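Local coordinates for putative polysaccharide deacetylase (Bdellovibrio bacteriovorus HD100, PDB 5JP6), which probably removes acetyl groups from peptidoglycan as a zinc-binding deacetylase of the carbohydrate esterase 4 (NodB) family, at residues A[25-37]-A[46-60]. The protein carries 1 engineered substitution. Residues are numbered along the deposited sequence; the frame is centred on the assembly and turned at random.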
ATOM      1  N   GLN A  25     -22.991  11.237  15.502  1.00 55.59           N
ATOM      2  CA  GLN A  25     -21.552  10.902  15.717  1.00 54.56           C
ATOM      3  C   GLN A  25     -20.933  10.116  14.557  1.00 48.82           C
ATOM      4  O   GLN A  25     -19.829  10.447  14.103  1.00 48.95           O
ATOM      5  CB  GLN A  25     -21.258  10.165  17.018  1.00 55.14           C
ATOM      6  CG  GLN A  25     -19.753   9.951  17.238  1.00 57.19           C
ATOM      7  CD  GLN A  25     -18.950  11.246  17.169  1.00 67.63           C
ATOM      8  OE1 GLN A  25     -19.031  12.080  18.079  1.00 72.64           O
ATOM      9  NE2 GLN A  25     -18.167  11.419  16.095  1.00 62.23           N
ATOM     10  N   ILE A  26     -21.623   9.070  14.104  1.00 43.60           N
ATOM     11  CA  ILE A  26     -21.166   8.348  12.914  1.00 38.32           C
ATOM     12  C   ILE A  26     -21.069   9.291  11.704  1.00 41.79           C
ATOM     13  O   ILE A  26     -20.063   9.285  11.017  1.00 39.67           O
ATOM     14  CB  ILE A  26     -22.049   7.118  12.614  1.00 38.15           C
ATOM     15  CG1 ILE A  26     -21.797   6.028  13.673  1.00 40.23           C
ATOM     16  CG2 ILE A  26     -21.815   6.599  11.200  1.00 36.27           C
ATOM     17  CD1 ILE A  26     -22.842   4.921  13.660  1.00 40.13           C
ATOM     18  N   GLY A  27     -22.079  10.131  11.466  1.00 41.89           N
ATOM     19  CA  GLY A  27     -22.039  11.047  10.331  1.00 40.62           C
ATOM     20  C   GLY A  27     -20.916  12.048  10.474  1.00 44.96           C
ATOM     21  O   GLY A  27     -20.214  12.355   9.518  1.00 47.60           O
ATOM     22  N   SER A  28     -20.739  12.566  11.683  1.00 45.92           N
ATOM     23  CA  SER A  28     -19.659  13.508  11.945  1.00 47.49           C
ATOM     24  C   SER A  28     -18.288  12.878  11.631  1.00 47.45           C
ATOM     25  O   SER A  28     -17.450  13.503  10.979  1.00 47.26           O
ATOM     26  CB  SER A  28     -19.761  14.035  13.379  1.00 55.31           C
ATOM     27  OG  SER A  28     -18.516  14.475  13.874  1.00 59.79           O
ATOM     28  N   SER A  29     -18.084  11.633  12.066  1.00 41.74           N
ATOM     29  CA  SER A  29     -16.823  10.909  11.827  1.00 40.48           C
ATOM     30  C   SER A  29     -16.641  10.654  10.320  1.00 37.34           C
ATOM     31  O   SER A  29     -15.528  10.821   9.783  1.00 39.76           O
ATOM     32  CB  SER A  29     -16.713   9.614  12.672  1.00 40.66           C
ATOM     33  OG  SER A  29     -16.363   9.933  14.030  1.00 51.13           O
ATOM     34  N   VAL A  30     -17.717  10.265   9.629  1.00 38.14           N
ATOM     35  CA  VAL A  30     -17.614  10.032   8.176  1.00 33.03           C
ATOM     36  C   VAL A  30     -17.189  11.320   7.425  1.00 38.52           C
ATOM     37  O   VAL A  30     -16.227  11.332   6.620  1.00 37.01           O
ATOM     38  CB  VAL A  30     -18.906   9.459   7.565  1.00 33.50           C
ATOM     39  CG1 VAL A  30     -18.815   9.456   6.038  1.00 34.19           C
ATOM     40  CG2 VAL A  30     -19.157   8.050   8.082  1.00 33.28           C
ATOM     41  N   ARG A  31     -17.889  12.403   7.708  1.00 38.27           N
ATOM     42  CA  ARG A  31     -17.531  13.699   7.139  1.00 40.56           C
ATOM     43  C   ARG A  31     -16.100  14.128   7.532  1.00 38.95           C
ATOM     44  O   ARG A  31     -15.389  14.701   6.720  1.00 43.38           O
ATOM     45  CB  ARG A  31     -18.570  14.762   7.519  1.00 39.56           C
ATOM     46  CG  ARG A  31     -19.846  14.662   6.699  1.00 42.92           C
ATOM     47  CD  ARG A  31     -20.772  15.823   7.023  1.00 50.60           C
ATOM     48  NE  ARG A  31     -21.236  15.693   8.398  1.00 54.79           N
ATOM     49  CZ  ARG A  31     -22.200  14.868   8.783  1.00 52.37           C
ATOM     50  NH1 ARG A  31     -22.843  14.107   7.887  1.00 55.47           N
ATOM     51  NH2 ARG A  31     -22.528  14.810  10.072  1.00 54.78           N
ATOM     52  N   GLN A  32     -15.667  13.806   8.753  1.00 41.24           N
ATOM     53  CA  GLN A  32     -14.320  14.170   9.232  1.00 39.30           C
ATOM     54  C   GLN A  32     -13.179  13.442   8.491  1.00 39.65           C
ATOM     55  O   GLN A  32     -12.107  14.007   8.192  1.00 41.98           O
ATOM     56  CB  GLN A  32     -14.199  13.915  10.729  1.00 43.16           C
ATOM     57  CG  GLN A  32     -12.881  14.428  11.295  1.00 45.34           C
ATOM     58  CD  GLN A  32     -12.684  14.081  12.746  1.00 59.02           C
ATOM     59  OE1 GLN A  32     -13.531  13.439  13.358  1.00 62.71           O
ATOM     60  NE2 GLN A  32     -11.548  14.496  13.308  1.00 62.46           N
ATOM     61  N   ALA A  33     -13.421  12.192   8.181  1.00 36.51           N
ATOM     62  CA  ALA A  33     -12.453  11.409   7.389  1.00 34.92           C
ATOM     63  C   ALA A  33     -12.205  12.077   6.031  1.00 32.45           C
ATOM     64  O   ALA A  33     -11.074  12.284   5.587  1.00 33.75           O
ATOM     65  CB  ALA A  33     -12.979  10.010   7.185  1.00 35.63           C
ATOM     66  N   VAL A  34     -13.306  12.422   5.386  1.00 33.46           N
ATOM     67  CA  VAL A  34     -13.266  13.061   4.075  1.00 32.02           C
ATOM     68  C   VAL A  34     -12.546  14.423   4.175  1.00 34.55           C
ATOM     69  O   VAL A  34     -11.637  14.725   3.371  1.00 33.89           O
ATOM     70  CB  VAL A  34     -14.686  13.223   3.492  1.00 37.29           C
ATOM     71  CG1 VAL A  34     -14.650  14.013   2.195  1.00 34.55           C
ATOM     72  CG2 VAL A  34     -15.314  11.864   3.248  1.00 32.11           C
ATOM     73  N   SER A  35     -12.964  15.238   5.140  1.00 37.98           N
ATOM     74  CA  SER A  35     -12.329  16.539   5.395  1.00 36.88           C
ATOM     75  C   SER A  35     -10.827  16.440   5.690  1.00 35.74           C
ATOM     76  O   SER A  35     -10.033  17.196   5.124  1.00 36.06           O
ATOM     77  CB  SER A  35     -12.999  17.242   6.593  1.00 42.49           C
ATOM     78  OG  SER A  35     -12.300  18.459   6.894  1.00 48.71           O
ATOM     79  N   ASP A  36     -10.448  15.526   6.594  1.00 35.26           N
ATOM     80  CA  ASP A  36      -9.030  15.371   6.980  1.00 34.54           C
ATOM     81  C   ASP A  36      -8.202  14.863   5.791  1.00 33.06           C
ATOM     82  O   ASP A  36      -7.048  15.261   5.612  1.00 33.72           O
ATOM     83  CB  ASP A  36      -8.843  14.394   8.144  1.00 37.93           C
ATOM     84  CG  ASP A  36      -9.256  14.951   9.474  1.00 38.67           C
ATOM     85  OD1 ASP A  36      -9.727  16.102   9.514  1.00 43.63           O
ATOM     86  OD2 ASP A  36      -9.089  14.230  10.491  1.00 46.17           O
ATOM     87  N   ASN A  37      -8.787  13.987   4.976  1.00 32.24           N
ATOM     88  CA  ASN A  37      -8.078  13.462   3.817  1.00 27.12           C
ATOM     89  C   ASN A  37      -7.763  14.581   2.818  1.00 27.44           C
ATOM     90  O   ASN A  37      -6.725  14.598   2.181  1.00 30.14           O
ATOM     91  CB  ASN A  37      -8.894  12.377   3.133  1.00 26.14           C
ATOM     92  CG  ASN A  37      -8.135  11.714   2.005  1.00 26.05           C
ATOM     93  OD1 ASN A  37      -8.294  12.045   0.857  1.00 28.95           O
ATOM     94  ND2 ASN A  37      -7.316  10.740   2.361  1.00 24.43           N
ATOM     95  N   TRP A  46      -1.769  13.032   7.307  1.00 41.97           N
ATOM     96  CA  TRP A  46      -2.938  12.161   7.161  1.00 39.77           C
ATOM     97  C   TRP A  46      -2.858  10.984   8.106  1.00 41.12           C
ATOM     98  O   TRP A  46      -3.898  10.567   8.676  1.00 47.60           O
ATOM     99  CB  TRP A  46      -3.057  11.652   5.700  1.00 40.57           C
ATOM    100  CG  TRP A  46      -3.995  10.529   5.457  1.00 34.03           C
ATOM    101  CD1 TRP A  46      -3.658   9.292   4.949  1.00 39.39           C
ATOM    102  CD2 TRP A  46      -5.420  10.483   5.680  1.00 32.62           C
ATOM    103  NE1 TRP A  46      -4.760   8.502   4.841  1.00 35.22           N
ATOM    104  CE2 TRP A  46      -5.851   9.189   5.310  1.00 35.13           C
ATOM    105  CE3 TRP A  46      -6.361  11.382   6.208  1.00 36.34           C
ATOM    106  CZ2 TRP A  46      -7.174   8.803   5.376  1.00 35.48           C
ATOM    107  CZ3 TRP A  46      -7.676  10.983   6.294  1.00 37.74           C
ATOM    108  CH2 TRP A  46      -8.073   9.702   5.862  1.00 40.10           C
ATOM    109  N   GLU A  47      -1.632  10.435   8.234  1.00 44.77           N
ATOM    110  CA  GLU A  47      -1.299   9.451   9.270  1.00 46.63           C
ATOM    111  C   GLU A  47      -1.672   9.943  10.674  1.00 42.89           C
ATOM    112  O   GLU A  47      -2.084   9.145  11.498  1.00 55.58           O
ATOM    113  CB  GLU A  47       0.203   9.075   9.226  1.00 58.71           C
ATOM    114  CG  GLU A  47       0.543   7.695   8.672  1.00 68.26           C
ATOM    115  CD  GLU A  47       1.739   7.068   9.398  1.00 72.53           C
ATOM    116  OE1 GLU A  47       2.858   7.636   9.327  1.00 79.88           O
ATOM    117  OE2 GLU A  47       1.560   6.013  10.056  1.00 73.48           O
ATOM    118  N   ASN A  48      -1.559  11.254  10.930  1.00 46.60           N
ATOM    119  CA  ASN A  48      -1.939  11.829  12.254  1.00 50.50           C
ATOM    120  C   ASN A  48      -3.451  11.988  12.483  1.00 52.33           C
ATOM    121  O   ASN A  48      -3.847  12.374  13.580  1.00 48.72           O
ATOM    122  CB  ASN A  48      -1.315  13.226  12.467  1.00 58.57           C
ATOM    123  CG  ASN A  48       0.178  13.188  12.719  1.00 64.07           C
ATOM    124  OD1 ASN A  48       0.738  12.172  13.130  1.00 66.82           O
ATOM    125  ND2 ASN A  48       0.832  14.326  12.487  1.00 67.70           N
ATOM    126  N   SER A  49      -4.284  11.745  11.463  1.00 48.44           N
ATOM    127  CA  SER A  49      -5.739  11.938  11.589  1.00 43.24           C
ATOM    128  C   SER A  49      -6.373  11.001  12.578  1.00 46.56           C
ATOM    129  O   SER A  49      -5.975   9.846  12.665  1.00 51.19           O
ATOM    130  CB  SER A  49      -6.452  11.726  10.262  1.00 40.56           C
ATOM    131  OG  SER A  49      -7.858  11.770  10.441  1.00 41.46           O
ATOM    132  N   GLU A  50      -7.395  11.496  13.274  1.00 46.35           N
ATOM    133  CA  GLU A  50      -8.173  10.694  14.208  1.00 49.11           C
ATOM    134  C   GLU A  50      -9.371  10.015  13.559  1.00 47.78           C
ATOM    135  O   GLU A  50     -10.050   9.176  14.192  1.00 49.93           O
ATOM    136  CB  GLU A  50      -8.653  11.575  15.375  1.00 59.24           C
ATOM    137  CG  GLU A  50      -7.521  12.203  16.181  1.00 62.71           C
ATOM    138  CD  GLU A  50      -8.027  12.979  17.380  1.00 67.87           C
ATOM    139  OE1 GLU A  50      -8.761  12.381  18.199  1.00 74.98           O
ATOM    140  OE2 GLU A  50      -7.696  14.185  17.505  1.00 69.77           O
ATOM    141  N   ALA A  51      -9.629  10.367  12.309  1.00 45.82           N
ATOM    142  CA  ALA A  51     -10.757   9.831  11.567  1.00 45.11           C
ATOM    143  C   ALA A  51     -10.277   9.007  10.386  1.00 37.28           C
ATOM    144  O   ALA A  51     -10.942   8.956   9.352  1.00 40.77           O
ATOM    145  CB  ALA A  51     -11.659  10.956  11.098  1.00 42.32           C
ATOM    146  N   ASN A  52      -9.133   8.340  10.532  1.00 37.46           N
ATOM    147  CA  ASN A  52      -8.722   7.394   9.511  1.00 33.38           C
ATOM    148  C   ASN A  52      -9.782   6.268   9.423  1.00 31.25           C
ATOM    149  O   ASN A  52     -10.150   5.673  10.424  1.00 31.62           O
ATOM    150  CB  ASN A  52      -7.383   6.793   9.843  1.00 39.73           C
ATOM    151  CG  ASN A  52      -6.936   5.807   8.799  1.00 43.64           C
ATOM    152  OD1 ASN A  52      -7.350   4.648   8.792  1.00 55.37           O
ATOM    153  ND2 ASN A  52      -6.062   6.243   7.942  1.00 46.25           N
ATOM    154  N   PRO A  53     -10.271   5.958   8.222  1.00 31.30           N
ATOM    155  CA  PRO A  53     -11.355   4.967   8.148  1.00 28.14           C
ATOM    156  C   PRO A  53     -11.037   3.626   8.810  1.00 25.59           C
ATOM    157  O   PRO A  53     -11.929   3.041   9.421  1.00 24.32           O
ATOM    158  CB  PRO A  53     -11.556   4.799   6.643  1.00 27.14           C
ATOM    159  CG  PRO A  53     -11.197   6.151   6.098  1.00 33.24           C
ATOM    160  CD  PRO A  53      -9.997   6.578   6.908  1.00 32.26           C
ATOM    161  N   GLU A  54      -9.798   3.161   8.717  1.00 26.35           N
ATOM    162  CA  GLU A  54      -9.437   1.891   9.363  1.00 27.87           C
ATOM    163  C   GLU A  54      -9.657   2.000  10.887  1.00 26.35           C
ATOM    164  O   GLU A  54     -10.228   1.090  11.530  1.00 27.93           O
ATOM    165  CB  GLU A  54      -7.982   1.532   9.096  1.00 27.72           C
ATOM    166  CG  GLU A  54      -7.604   0.119   9.526  1.00 31.56           C
ATOM    167  CD  GLU A  54      -6.194  -0.255   9.149  1.00 37.38           C
ATOM    168  OE1 GLU A  54      -5.430   0.658   8.772  1.00 43.30           O
ATOM    169  OE2 GLU A  54      -5.859  -1.455   9.216  1.00 41.26           O
ATOM    170  N   ALA A  55      -9.194   3.106  11.456  1.00 28.64           N
ATOM    171  CA  ALA A  55      -9.353   3.344  12.901  1.00 31.20           C
ATOM    172  C   ALA A  55     -10.828   3.504  13.256  1.00 30.55           C
ATOM    173  O   ALA A  55     -11.282   2.965  14.285  1.00 30.79           O
ATOM    174  CB  ALA A  55      -8.590   4.578  13.347  1.00 36.41           C
ATOM    175  N   LEU A  56     -11.579   4.243  12.417  1.00 30.20           N
ATOM    176  CA  LEU A  56     -13.023   4.475  12.676  1.00 28.24           C
ATOM    177  C   LEU A  56     -13.756   3.120  12.738  1.00 24.64           C
ATOM    178  O   LEU A  56     -14.539   2.842  13.666  1.00 27.21           O
ATOM    179  CB  LEU A  56     -13.643   5.330  11.576  1.00 31.65           C
ATOM    180  CG  LEU A  56     -13.261   6.810  11.533  1.00 33.69           C
ATOM    181  CD1 LEU A  56     -14.005   7.488  10.398  1.00 36.07           C
ATOM    182  CD2 LEU A  56     -13.588   7.475  12.872  1.00 35.37           C
ATOM    183  N   PHE A  57     -13.500   2.259  11.762  1.00 25.16           N
ATOM    184  CA  PHE A  57     -14.184   0.951  11.720  1.00 24.09           C
ATOM    185  C   PHE A  57     -13.701   0.012  12.828  1.00 23.48           C
ATOM    186  O   PHE A  57     -14.511  -0.743  13.346  1.00 24.96           O
ATOM    187  CB  PHE A  57     -14.095   0.270  10.340  1.00 22.91           C
ATOM    188  CG  PHE A  57     -15.204   0.629   9.398  1.00 22.54           C
ATOM    189  CD1 PHE A  57     -15.110   1.869   8.744  1.00 22.57           C
ATOM    190  CD2 PHE A  57     -16.298  -0.167   9.157  1.00 26.14           C
ATOM    191  CE1 PHE A  57     -16.101   2.262   7.854  1.00 26.53           C
ATOM    192  CE2 PHE A  57     -17.278   0.238   8.270  1.00 27.61           C
ATOM    193  CZ  PHE A  57     -17.169   1.452   7.623  1.00 28.10           C
ATOM    194  N   ALA A  58     -12.425   0.073  13.223  1.00 24.10           N
ATOM    195  CA  ALA A  58     -11.987  -0.743  14.348  1.00 27.08           C
ATOM    196  C   ALA A  58     -12.774  -0.326  15.596  1.00 28.34           C
ATOM    197  O   ALA A  58     -13.272  -1.156  16.360  1.00 29.11           O
ATOM    198  CB  ALA A  58     -10.497  -0.615  14.583  1.00 31.67           C
ATOM    199  N   ASN A  59     -12.937   0.967  15.797  1.00 28.30           N
ATOM    200  CA  ASN A  59     -13.702   1.424  16.948  1.00 30.92           C
ATOM    201  C   ASN A  59     -15.175   1.054  16.840  1.00 29.68           C
ATOM    202  O   ASN A  59     -15.768   0.640  17.820  1.00 31.07           O
ATOM    203  CB  ASN A  59     -13.584   2.927  17.112  1.00 37.79           C
ATOM    204  CG  ASN A  59     -14.404   3.435  18.283  1.00 38.05           C
ATOM    205  OD1 ASN A  59     -14.154   3.080  19.445  1.00 44.77           O
ATOM    206  ND2 ASN A  59     -15.422   4.205  17.990  1.00 40.42           N
ATOM    207  N   TRP A  60     -15.762   1.200  15.651  1.00 27.63           N
ATOM    208  CA  TRP A  60     -17.168   0.802  15.458  1.00 28.07           C
ATOM    209  C   TRP A  60     -17.369  -0.699  15.667  1.00 24.62           C
ATOM    210  O   TRP A  60     -18.370  -1.104  16.227  1.00 26.33           O
ATOM    211  CB  TRP A  60     -17.734   1.253  14.089  1.00 26.63           C
ATOM    212  CG  TRP A  60     -17.908   2.741  14.017  1.00 29.33           C
ATOM    213  CD1 TRP A  60     -18.295   3.581  15.050  1.00 34.64           C
ATOM    214  CD2 TRP A  60     -17.744   3.571  12.873  1.00 28.68           C
ATOM    215  NE1 TRP A  60     -18.347   4.869  14.612  1.00 37.47           N
ATOM    216  CE2 TRP A  60     -18.008   4.906  13.286  1.00 33.86           C
ATOM    217  CE3 TRP A  60     -17.387   3.335  11.543  1.00 29.04           C
ATOM    218  CZ2 TRP A  60     -17.938   5.992  12.416  1.00 36.46           C
ATOM    219  CZ3 TRP A  60     -17.318   4.413  10.683  1.00 31.67           C
ATOM    220  CH2 TRP A  60     -17.588   5.737  11.119  1.00 35.95           C
TER
HETATM  221  O   HOH W   1     -17.072   7.574  15.381  1.00 46.67           O
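Helix 25-37 and helix 53-60 run antiparallel, their axes inclined at 163° and 10.7 Å apart at closest approach, while the loop that carries Ser49 and Ala51 draws in until the CA atoms of Ala33 and Ala51 lie 4.8 Å apart. Small side chains permit that close passage: Ala33 CB touches the backbone O of Ala51 at 3.2 Å, and the methyl group of Ala51 reaches back to Ala33 N and to the flank of Gln32, whose extended chain lies alongside it. Leu56 forks over the next turn, sending CD1 to Ser29 O and CD2 to Ser29 CB. At the far end the indole of Trp60 meets Ile26 CG1, Ser29 CB and Val30 CG2. A water bridges its NE1, weakly, to Ser29 OG. Both helices belong to the run of helices that precedes the parallel beta sheet of this NodB-like enzyme; helix 71-83 packs on Ile26 and Trp60. In the loop, Ser49 OG donates to the anti lone pair of Asp36 OD2 at 2.8 Å and accepts from Ala51 N at 2.9 Å, the latter bond closing an ST turn; Asn52 then caps helix 53-60 by accepting from Glu54 N. Asn37 turns its CG anti to the backbone N (chi1 -174°), which carries ND2 over one face of the Trp46 ring, 3.6 Å from CZ2, with amide and ring planes nearly perpendicular (89°). Its CB adds a CH-pi contact to the six-membered ring. Bonds from Asn37 OD1 to Thr310 N and from ND2 to Trp308 O fix the amide, and Trp308 also stacks on Trp46, whose side chain lies about 9 Å from the bound zinc ion.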